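Side-chain contacts in metallophosphoesterase (Clostridium thermocellum, PDB 4J6O), which serves as the manganese-binding, calcineurin-like phosphatase domain of bacterial Pnkp, the 2',3'-phosphatase component of the Pnkp-Hen1 RNA repair system: residues M81-K85 against S86-L90; L100-L104 against N105-V109; D116-L119 against E120-K124; K169-E172 against F173-G177. One frame throughout, in Å; residues are numbered along the deposited sequence.

Interaction 1 of 4, residues M81-K85 against S86-L90; sequences MGMVK and SGIAL
The flat group that organises this turn is the backbone carbonyl of Met-83, which is approached by two N-H donors from different directions. Ile-88 N stands 3.0 Å from Met-83 O and, with a C=O...N angle of 161°, comes almost head-on. Ala-89 N, 3.1 Å from Met-83 O, instead sits above the carbonyl plane, displaced 62° out of it, so one acceptor serves both donors. The carbonyl of Val-84 is also met from above its plane, by Gly-87 N at 3.3 Å from Val-84 O. Ser-86 OG adds a weak approach to Met-83 O, its proton having Gly-82 O within reach as well. A water donates to Val-84 O (2.8 Å) and to Ala-89 O (2.6 Å), bridging helix and strand. Ala-89 O further receives a CA-H...O contact from Val-84 CA at 3.4 Å. Apolar atoms add to the contact: Met-83 CB lies 3.6 Å from Ala-89 CB and 3.7 Å from Ile-88 CG2. With chi1 of -69°, Met-83 CG is anti to its own carbonyl carbon, and a bend at chi3 leaves CE also beside Ile-88 CG2. Val-60 and Phe-62 of strand 59-62 pack on the same methionine, while Phe-136 touches Val-84. Positive phi at Gly-87, with the bonds Ile-88 to Met-83 and Gly-87 to Val-84, defines a Schellman motif. Here it ends helix 73-86 and turns the chain into strand 89-91, completing a beta-alpha-beta crossover from the parallel strand 59-62.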
loop_
_atom_site.group_PDB
_atom_site.type_symbol
_atom_site.label_atom_id
_atom_site.label_comp_id
_atom_site.label_asym_id
_atom_site.label_seq_id
_atom_site.Cartn_x
_atom_site.Cartn_y
_atom_site.Cartn_z
ATOM N N MET A 81 2.535 -5.543 10.131
ATOM C CA MET A 81 1.769 -6.665 10.674
ATOM C C MET A 81 1.347 -6.487 12.144
ATOM O O MET A 81 0.208 -6.794 12.525
ATOM C CB MET A 81 2.568 -7.946 10.501
ATOM C CG MET A 81 2.604 -8.309 9.053
ATOM S SD MET A 81 3.279 -9.929 8.871
ATOM C CE MET A 81 4.920 -9.462 8.920
ATOM N N GLY A 82 2.263 -5.957 12.955
ATOM C CA GLY A 82 1.934 -5.607 14.325
ATOM C C GLY A 82 0.853 -4.537 14.462
ATOM O O GLY A 82 0.070 -4.538 15.405
ATOM N N MET A 83 0.840 -3.580 13.539
ATOM C CA MET A 83 -0.129 -2.513 13.567
ATOM C C MET A 83 -1.490 -3.021 13.223
ATOM O O MET A 83 -2.480 -2.597 13.807
ATOM C CB MET A 83 0.312 -1.386 12.610
ATOM C CG MET A 83 1.552 -0.683 13.144
ATOM S SD MET A 83 2.140 0.641 12.055
ATOM C CE MET A 83 0.882 1.790 12.242
ATOM N N VAL A 84 -1.543 -3.918 12.249
ATOM C CA VAL A 84 -2.825 -4.461 11.839
ATOM C C VAL A 84 -3.309 -5.302 13.013
ATOM O O VAL A 84 -4.474 -5.269 13.362
ATOM C CB VAL A 84 -2.692 -5.287 10.555
ATOM C CG1 VAL A 84 -3.971 -6.042 10.248
ATOM C CG2 VAL A 84 -2.364 -4.350 9.364
ATOM N N LYS A 85 -2.397 -6.014 13.656
ATOM C CA LYS A 85 -2.819 -6.917 14.761
ATOM C C LYS A 85 -3.284 -6.194 16.043
ATOM O O LYS A 85 -4.190 -6.647 16.741
ATOM C CB LYS A 85 -1.673 -7.905 15.018
ATOM C CG LYS A 85 -1.959 -8.984 16.030
ATOM C CD LYS A 85 -1.130 -10.218 15.693
ATOM C CE LYS A 85 -0.056 -10.455 16.746
ATOM N NZ LYS A 85 0.332 -11.904 16.876
ATOM N N SER A 86 -2.681 -5.052 16.337
ATOM C CA SER A 86 -3.021 -4.278 17.532
ATOM C C SER A 86 -4.267 -3.420 17.277
ATOM O O SER A 86 -4.808 -2.776 18.199
ATOM C CB SER A 86 -1.825 -3.402 17.954
ATOM O OG SER A 86 -1.640 -2.290 17.076
ATOM N N GLY A 87 -4.714 -3.413 16.020
ATOM C CA GLY A 87 -5.859 -2.646 15.575
ATOM C C GLY A 87 -5.659 -1.172 15.284
ATOM O O GLY A 87 -6.635 -0.425 15.190
ATOM N N ILE A 88 -4.428 -0.725 15.063
ATOM C CA ILE A 88 -4.224 0.683 14.807
ATOM C C ILE A 88 -4.080 0.909 13.299
ATOM O O ILE A 88 -4.121 2.030 12.834
ATOM C CB ILE A 88 -3.014 1.247 15.563
ATOM C CG1 ILE A 88 -3.023 2.769 15.580
ATOM C CG2 ILE A 88 -1.668 0.634 15.062
ATOM C CD1 ILE A 88 -2.092 3.347 16.659
ATOM N N ALA A 89 -3.993 -0.180 12.568
ATOM C CA ALA A 89 -3.933 -0.059 11.100
ATOM C C ALA A 89 -4.792 -1.068 10.332
ATOM O O ALA A 89 -5.151 -2.151 10.828
ATOM C CB ALA A 89 -2.477 -0.177 10.624
ATOM N N LEU A 90 -5.108 -0.686 9.092
ATOM C CA LEU A 90 -5.551 -1.649 8.107
ATOM C C LEU A 90 -4.606 -1.562 6.890
ATOM O O LEU A 90 -3.887 -0.593 6.717
ATOM C CB LEU A 90 -6.968 -1.368 7.604
ATOM C CG LEU A 90 -8.137 -1.353 8.617
ATOM C CD1 LEU A 90 -9.401 -0.868 7.951
ATOM C CD2 LEU A 90 -8.324 -2.714 9.215
HETATM O O HOH W 1 -6.580 -3.989 12.047
#

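Interaction 2 of 4, residues L100-L104 against N105-V109; sequences LLRKL and NGRDV
Arg-102 and Arg-107 run side by side in the same direction, their guanidinium planes only 15° apart. Arg-107 reaches this place through an extended start and a bend at chi3 (-57°), which carries NH1 to 3.4 Å from Arg-102 CD. One face of the Arg-107 guanidinium is thus laid over the aliphatic part of Arg-102, whose CG is 4.0 Å above the plane, toward its rim. Arg-102 stays extended from CG to NE and sends NH1 to a probable hydrogen bond with Tyr-176 OH, in one of that tyrosine's two conformers. Lys-103 is shaped differently: its chain kinks at chi2 (64°), bringing CD to 3.4 Å from Arg-107 O and near Val-109 CG2. Lys-103 CB, placed by the backbone, lies 3.9 Å from the same Val-109 CG2. Past the kink the lysine is extended and runs alongside Asp-108. Leu-101 CD1 meanwhile lies against the amide of Asn-105. In the backbone, Arg-107 N bonds to Arg-102 O (2.9 Å) and Gly-106 N to Lys-103 O; with positive phi at Gly-106 this pair makes the Schellman motif that closes helix 95-104. Between Lys-103 NZ and Asp-108 OD1 the gap is 4.2 Å, beyond a salt bridge; a water accepts from Lys-103 NZ at 2.8 Å, though its very short approaches to the aspartate and to Val-109 O make its position doubtful. Arg-102 NE is 3.8 Å from Arg-107 NH1, a like-charge cost probably lessened by the exposure of Arg-107; packing of Arg-102 carbons on the Arg-107 guanidinium, not a polar bond, joins the two.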
loop_
_atom_site.group_PDB
_atom_site.type_symbol
_atom_site.label_atom_id
_atom_site.label_comp_id
_atom_site.label_asym_id
_atom_site.label_seq_id
_atom_site.Cartn_x
_atom_site.Cartn_y
_atom_site.Cartn_z
ATOM N N LEU A 100 4.441 -11.639 -4.151
ATOM C CA LEU A 100 5.319 -12.272 -3.180
ATOM C C LEU A 100 4.627 -13.452 -2.555
ATOM O O LEU A 100 5.263 -14.501 -2.350
ATOM C CB LEU A 100 5.731 -11.301 -2.063
ATOM C CG LEU A 100 6.471 -11.941 -0.869
ATOM C CD1 LEU A 100 7.829 -12.537 -1.226
ATOM C CD2 LEU A 100 6.603 -10.898 0.279
ATOM N N LEU A 101 3.343 -13.274 -2.222
ATOM C CA LEU A 101 2.557 -14.395 -1.652
ATOM C C LEU A 101 2.528 -15.603 -2.589
ATOM O O LEU A 101 2.736 -16.751 -2.140
ATOM C CB LEU A 101 1.141 -13.953 -1.267
ATOM C CG LEU A 101 0.190 -15.069 -0.808
ATOM C CD1 LEU A 101 0.763 -15.774 0.363
ATOM C CD2 LEU A 101 -1.157 -14.514 -0.464
ATOM N N ARG A 102 2.346 -15.361 -3.888
ATOM C CA ARG A 102 2.343 -16.469 -4.864
ATOM C C ARG A 102 3.699 -17.157 -4.885
ATOM O O ARG A 102 3.763 -18.368 -4.983
ATOM C CB ARG A 102 1.998 -15.947 -6.251
ATOM C CG ARG A 102 0.554 -15.564 -6.323
ATOM C CD ARG A 102 0.183 -14.819 -7.576
ATOM N NE ARG A 102 -1.223 -14.442 -7.488
ATOM C CZ ARG A 102 -1.774 -13.431 -8.141
ATOM N NH1 ARG A 102 -1.026 -12.678 -8.942
ATOM N NH2 ARG A 102 -3.070 -13.176 -7.985
ATOM N N LYS A 103 4.782 -16.391 -4.766
ATOM C CA LYS A 103 6.122 -16.975 -4.802
ATOM C C LYS A 103 6.360 -17.806 -3.527
ATOM O O LYS A 103 6.807 -18.949 -3.585
ATOM C CB LYS A 103 7.176 -15.865 -4.971
ATOM C CG LYS A 103 8.631 -16.300 -4.810
ATOM C CD LYS A 103 9.056 -17.311 -5.892
ATOM C CE LYS A 103 10.491 -17.734 -5.681
ATOM N NZ LYS A 103 10.927 -18.700 -6.728
ATOM N N LEU A 104 6.016 -17.252 -2.363
ATOM C CA LEU A 104 6.175 -18.021 -1.134
ATOM C C LEU A 104 5.277 -19.272 -1.130
ATOM O O LEU A 104 5.598 -20.243 -0.466
ATOM C CB LEU A 104 5.890 -17.161 0.115
ATOM C CG LEU A 104 6.802 -15.933 0.261
ATOM C CD1 LEU A 104 6.296 -15.015 1.376
ATOM C CD2 LEU A 104 8.245 -16.340 0.516
ATOM N N ASN A 105 4.136 -19.224 -1.822
ATOM C CA ASN A 105 3.226 -20.381 -1.925
ATOM C C ASN A 105 3.735 -21.451 -2.872
ATOM O O ASN A 105 3.153 -22.530 -2.940
ATOM C CB ASN A 105 1.841 -19.966 -2.400
ATOM C CG ASN A 105 0.976 -19.406 -1.276
ATOM O OD1 ASN A 105 1.307 -19.543 -0.100
ATOM N ND2 ASN A 105 -0.163 -18.827 -1.639
ATOM N N GLY A 106 4.795 -21.143 -3.616
ATOM C CA GLY A 106 5.412 -22.135 -4.505
ATOM C C GLY A 106 5.303 -21.847 -5.991
ATOM O O GLY A 106 5.674 -22.669 -6.819
ATOM N N ARG A 107 4.805 -20.678 -6.369
ATOM C CA ARG A 107 4.747 -20.396 -7.802
ATOM C C ARG A 107 6.082 -19.867 -8.325
ATOM O O ARG A 107 6.750 -19.032 -7.669
ATOM C CB ARG A 107 3.612 -19.442 -8.146
ATOM C CG ARG A 107 3.509 -19.179 -9.618
ATOM C CD ARG A 107 2.304 -18.334 -9.893
ATOM N NE ARG A 107 1.093 -18.975 -9.389
ATOM C CZ ARG A 107 -0.111 -18.411 -9.419
ATOM N NH1 ARG A 107 -0.250 -17.190 -9.925
ATOM N NH2 ARG A 107 -1.173 -19.064 -8.947
ATOM N N ASP A 108 6.485 -20.327 -9.501
ATOM C CA ASP A 108 7.800 -19.970 -10.007
ATOM C C ASP A 108 7.718 -18.671 -10.790
ATOM O O ASP A 108 7.860 -18.662 -12.008
ATOM C CB ASP A 108 8.330 -21.102 -10.898
ATOM C CG ASP A 108 9.844 -21.061 -11.071
ATOM O OD1 ASP A 108 10.483 -20.061 -10.650
ATOM O OD2 ASP A 108 10.395 -22.032 -11.643
ATOM N N VAL A 109 7.487 -17.567 -10.082
ATOM C CA VAL A 109 7.257 -16.266 -10.719
ATOM C C VAL A 109 8.560 -15.608 -11.145
ATOM O O VAL A 109 9.642 -15.952 -10.653
ATOM C CB VAL A 109 6.546 -15.302 -9.772
ATOM C CG1 VAL A 109 5.317 -15.947 -9.152
ATOM C CG2 VAL A 109 7.511 -14.786 -8.670
HETATM O O HOH W 2 10.496 -17.976 -9.399
#

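Interaction 3 of 4, residues D116-L119 against E120-K124; sequences DRTL and EQLAK
Helix 115-122 supplies both sides of this contact, its successive turns joined by i to i+4 backbone bonds, of which Leu-122 N to Thr-118 O, at 2.7 Å, is the shortest. Along one side runs a charged row. Arg-117 NE donates to Asp-116 OD2 at 3.1 Å in a salt bridge, the oxygen lying at the guanidinium edge and in its plane. Glu-120 lies alongside Arg-117, pointing the same way, with carboxylate and guanidinium planes 14° apart. Its chi1 of 73° wedges CG between backbone N and carbonyl carbon and brings CG to 3.3 Å from Arg-117 O. Glu-120 OE2 then meets Arg-117 CD at 3.7 Å; it remains 4.5 Å from Arg-117 NE and well out of the guanidinium plane, so any attraction is probably one of charge alone, with no N-H aimed at the oxygen. On the buried side Thr-118 CG2 rests 4.0 Å from Leu-122 CD1. Thr-118 OG1 bonds to Asp-68, and the Gln-121 amide grips Gly-70 O and Ile-73 N, tying this helix to the loop after the manganese ligand Asp-65 and to the first residue of helix 73-86. Leu-100 and Leu-104 of helix 95-104 pack against it, and Ile-73 and Thr-74 place it beside the start of helix 73-86.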
loop_
_atom_site.group_PDB
_atom_site.type_symbol
_atom_site.label_atom_id
_atom_site.label_comp_id
_atom_site.label_asym_id
_atom_site.label_seq_id
_atom_site.Cartn_x
_atom_site.Cartn_y
_atom_site.Cartn_z
ATOM N N ASP A 116 13.882 -9.689 -5.841
ATOM C CA ASP A 116 15.131 -10.292 -5.399
ATOM C C ASP A 116 15.500 -9.739 -4.021
ATOM O O ASP A 116 15.961 -10.487 -3.163
ATOM C CB ASP A 116 16.270 -10.043 -6.390
ATOM C CG ASP A 116 16.670 -8.561 -6.461
ATOM O OD1 ASP A 116 15.776 -7.720 -6.656
ATOM O OD2 ASP A 116 17.877 -8.255 -6.323
ATOM N N ARG A 117 15.294 -8.439 -3.809
ATOM C CA ARG A 117 15.684 -7.889 -2.522
ATOM C C ARG A 117 14.811 -8.464 -1.417
ATOM O O ARG A 117 15.300 -8.750 -0.348
ATOM C CB ARG A 117 15.559 -6.348 -2.452
ATOM C CG ARG A 117 16.209 -5.593 -3.587
ATOM C CD ARG A 117 17.677 -5.898 -3.648
ATOM N NE ARG A 117 18.290 -5.481 -4.909
ATOM C CZ ARG A 117 18.687 -4.242 -5.187
ATOM N NH1 ARG A 117 18.524 -3.257 -4.303
ATOM N NH2 ARG A 117 19.248 -3.985 -6.360
ATOM N N THR A 118 13.515 -8.645 -1.678
ATOM C CA THR A 118 12.607 -9.153 -0.640
ATOM C C THR A 118 13.075 -10.562 -0.261
ATOM O O THR A 118 13.137 -10.934 0.918
ATOM C CB THR A 118 11.149 -9.248 -1.144
ATOM O OG1 THR A 118 10.672 -7.931 -1.456
ATOM C CG2 THR A 118 10.205 -9.897 -0.074
ATOM N N LEU A 119 13.415 -11.339 -1.275
ATOM C CA LEU A 119 13.705 -12.741 -1.021
ATOM C C LEU A 119 14.993 -12.902 -0.231
ATOM O O LEU A 119 15.088 -13.728 0.682
ATOM C CB LEU A 119 13.778 -13.501 -2.331
ATOM C CG LEU A 119 12.419 -13.615 -3.031
ATOM C CD1 LEU A 119 12.597 -14.248 -4.428
ATOM C CD2 LEU A 119 11.414 -14.378 -2.170
ATOM N N GLU A 120 15.981 -12.090 -0.574
ATOM C CA GLU A 120 17.260 -12.171 0.113
ATOM C C GLU A 120 17.181 -11.627 1.538
ATOM O O GLU A 120 17.876 -12.106 2.432
ATOM C CB GLU A 120 18.352 -11.486 -0.688
ATOM C CG GLU A 120 18.298 -10.000 -0.699
ATOM C CD GLU A 120 19.273 -9.411 -1.707
ATOM O OE1 GLU A 120 19.709 -10.143 -2.627
ATOM O OE2 GLU A 120 19.609 -8.214 -1.578
ATOM N N GLN A 121 16.284 -10.677 1.756
ATOM C CA GLN A 121 16.034 -10.192 3.103
ATOM C C GLN A 121 15.185 -11.170 3.931
ATOM O O GLN A 121 15.409 -11.350 5.130
ATOM C CB GLN A 121 15.444 -8.778 3.054
ATOM C CG GLN A 121 16.472 -7.765 2.492
ATOM C CD GLN A 121 15.866 -6.375 2.323
ATOM O OE1 GLN A 121 15.015 -5.993 3.100
ATOM N NE2 GLN A 121 16.266 -5.650 1.253
ATOM N N LEU A 122 14.204 -11.800 3.300
ATOM C CA LEU A 122 13.368 -12.775 3.991
ATOM C C LEU A 122 14.176 -14.001 4.413
ATOM O O LEU A 122 13.914 -14.611 5.459
ATOM C CB LEU A 122 12.202 -13.221 3.100
ATOM C CG LEU A 122 10.937 -12.373 3.210
ATOM C CD1 LEU A 122 9.860 -13.034 2.391
ATOM C CD2 LEU A 122 10.479 -12.197 4.646
ATOM N N ALA A 123 15.153 -14.350 3.585
ATOM C CA ALA A 123 16.008 -15.505 3.810
ATOM C C ALA A 123 16.702 -15.454 5.164
ATOM O O ALA A 123 17.000 -16.487 5.755
ATOM C CB ALA A 123 17.034 -15.608 2.705
ATOM N N LYS A 124 16.964 -14.248 5.647
ATOM C CA LYS A 124 17.610 -14.061 6.942
ATOM C C LYS A 124 16.683 -14.260 8.159
ATOM O O LYS A 124 17.129 -14.154 9.297
ATOM C CB LYS A 124 18.241 -12.665 7.001
ATOM C CG LYS A 124 19.117 -12.343 5.806
ATOM C CD LYS A 124 19.619 -10.891 5.839
ATOM C CE LYS A 124 20.531 -10.588 4.643
ATOM N NZ LYS A 124 21.346 -9.345 4.836
#

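Interaction 4 of 4, residues K169-E172 against F173-G177; sequences KVRE and FALYG
Backbone i to i+4 bonds run from Lys-169 to Tyr-176, exemplified by Tyr-176 N to Glu-172 O at 2.9 Å with a nearly linear C=O...N angle of 161°. Glu-172 O also receives a weak i+3 bond from Leu-175 N, and Gly-177 then leaves the helix with positive phi (70°). Gly-177 N closes back on Phe-173 O at 2.7 Å. Among the side chains, Arg-171 and Leu-175 make the clearest pairing: Leu-175 CD1 comes over one face of the guanidinium, 3.9 Å from Arg-171 NH1 and toward the rim. Arg-171 gets there by an extended chain from CG to NE, leaving its backbone with CG opposite the N (chi1 172°). Leu-175 CG meanwhile rests 3.4 Å from Arg-171 O, and both residues touch Val-98 of helix 95-104. Phe-173 swings in the other direction. One face of its ring has Gly-177 CA centred over it, and Trp-194 meets the ring edge-to-face. In the deposited conformer taken here, one of two, Tyr-176 CD2 is 3.4 Å from Glu-172 O, and Leu-175 CB covers the centre of one ring face; for the other conformer both contacts are doubtful. Ala-174 CB lies against Arg-171 O, and Met-158 packs on the same alanine. This is the glycine-terminated end of helix 168-176, near the metal centre of the calcineurin-like fold: in this conformer the Tyr-176 side chain is about 10 Å from the bound manganese and about 4 Å from a glycerol, probably from the crystallisation liquor, so it is possibly near the edge of the active site.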
loop_
_atom_site.group_PDB
_atom_site.type_symbol
_atom_site.label_atom_id
_atom_site.label_comp_id
_atom_site.label_asym_id
_atom_site.label_seq_id
_atom_site.Cartn_x
_atom_site.Cartn_y
_atom_site.Cartn_z
ATOM N N LYS A 169 -12.817 -9.848 -10.361
ATOM C CA LYS A 169 -12.518 -8.704 -11.221
ATOM C C LYS A 169 -12.285 -7.438 -10.437
ATOM O O LYS A 169 -11.428 -6.651 -10.811
ATOM C CB LYS A 169 -13.668 -8.487 -12.205
ATOM C CG LYS A 169 -13.350 -7.496 -13.323
ATOM C CD LYS A 169 -14.435 -7.570 -14.418
ATOM C CE LYS A 169 -14.007 -6.940 -15.765
ATOM N NZ LYS A 169 -15.018 -7.245 -16.832
ATOM N N VAL A 170 -13.004 -7.228 -9.334
ATOM C CA VAL A 170 -12.761 -6.044 -8.509
ATOM C C VAL A 170 -11.435 -6.145 -7.777
ATOM O O VAL A 170 -10.705 -5.128 -7.649
ATOM C CB VAL A 170 -13.921 -5.813 -7.518
ATOM C CG1 VAL A 170 -13.640 -4.578 -6.645
ATOM C CG2 VAL A 170 -15.216 -5.625 -8.286
ATOM N N ARG A 171 -11.061 -7.347 -7.346
ATOM C CA ARG A 171 -9.783 -7.487 -6.689
ATOM C C ARG A 171 -8.638 -7.262 -7.703
ATOM O O ARG A 171 -7.647 -6.584 -7.404
ATOM C CB ARG A 171 -9.665 -8.839 -5.994
ATOM C CG ARG A 171 -8.283 -9.075 -5.485
ATOM C CD ARG A 171 -8.097 -10.472 -4.922
ATOM N NE ARG A 171 -7.054 -10.473 -3.888
ATOM C CZ ARG A 171 -5.862 -11.055 -3.997
ATOM N NH1 ARG A 171 -5.509 -11.730 -5.109
ATOM N NH2 ARG A 171 -5.025 -10.965 -2.966
ATOM N N GLU A 172 -8.812 -7.739 -8.932
ATOM C CA GLU A 172 -7.773 -7.467 -9.918
ATOM C C GLU A 172 -7.608 -5.968 -10.190
ATOM O O GLU A 172 -6.475 -5.460 -10.389
ATOM C CB GLU A 172 -8.092 -8.214 -11.239
ATOM C CG GLU A 172 -8.183 -9.680 -11.050
ATOM C CD GLU A 172 -8.537 -10.411 -12.367
ATOM O OE1 GLU A 172 -8.464 -9.778 -13.451
ATOM O OE2 GLU A 172 -8.892 -11.609 -12.305
ATOM N N PHE A 173 -8.736 -5.247 -10.212
ATOM C CA PHE A 173 -8.676 -3.788 -10.384
ATOM C C PHE A 173 -7.868 -3.134 -9.246
ATOM O O PHE A 173 -6.987 -2.319 -9.506
ATOM C CB PHE A 173 -10.078 -3.177 -10.463
ATOM C CG PHE A 173 -10.078 -1.751 -10.946
ATOM C CD1 PHE A 173 -9.754 -0.703 -10.081
ATOM C CD2 PHE A 173 -10.326 -1.441 -12.268
ATOM C CE1 PHE A 173 -9.708 0.593 -10.535
ATOM C CE2 PHE A 173 -10.256 -0.133 -12.730
ATOM C CZ PHE A 173 -9.974 0.899 -11.858
ATOM N N ALA A 174 -8.125 -3.596 -8.032
ATOM C CA ALA A 174 -7.403 -3.022 -6.876
ATOM C C ALA A 174 -5.895 -3.199 -7.000
ATOM O O ALA A 174 -5.087 -2.396 -6.537
ATOM C CB ALA A 174 -7.890 -3.679 -5.573
ATOM N N LEU A 175 -5.487 -4.318 -7.569
ATOM C CA LEU A 175 -4.087 -4.630 -7.630
ATOM C C LEU A 175 -3.358 -3.980 -8.796
ATOM O O LEU A 175 -2.207 -3.572 -8.663
ATOM C CB LEU A 175 -3.893 -6.146 -7.725
ATOM C CG LEU A 175 -4.351 -6.980 -6.531
ATOM C CD1 LEU A 175 -4.234 -8.463 -6.821
ATOM C CD2 LEU A 175 -3.479 -6.660 -5.317
ATOM N N TYR A 176 -4.018 -3.928 -9.958
ATOM C CA TYR A 176 -3.422 -3.675 -11.284
ATOM C C TYR A 176 -4.148 -2.555 -12.069
ATOM O O TYR A 176 -3.672 -2.154 -13.126
ATOM C CB TYR A 176 -3.507 -4.976 -12.173
ATOM C CG TYR A 176 -2.967 -6.249 -11.543
ATOM C CD1 TYR A 176 -1.613 -6.368 -11.208
ATOM C CD2 TYR A 176 -3.791 -7.318 -11.268
ATOM C CE1 TYR A 176 -1.112 -7.536 -10.608
ATOM C CE2 TYR A 176 -3.314 -8.472 -10.669
ATOM C CZ TYR A 176 -1.978 -8.583 -10.338
ATOM O OH TYR A 176 -1.547 -9.763 -9.741
ATOM N N GLY A 177 -5.357 -2.194 -11.652
ATOM C CA GLY A 177 -6.218 -1.358 -12.465
ATOM C C GLY A 177 -6.684 -2.171 -13.675
ATOM O O GLY A 177 -6.679 -3.412 -13.636
#

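The four contacts are local, yet they differ with their surroundings. Interaction 1 and interaction 2 each close a helix by a Schellman motif, the first running into a sheet and partly buried, the second emerging into a surface loop rich in charge. Interactions 3 and 4 each lie along a single helix, 115-122 and 168-176 respectively, each with a packed side and an exposed charged side. Interactions 2 and 3 share an interface, Leu-100 CD1 lying 3.7 Å from Thr-118 CG2. Interactions 2 and 4 meet through Arg-102 and Tyr-176. Interaction 1 stands apart, about 8 Å from interaction 3 at the nearest atoms.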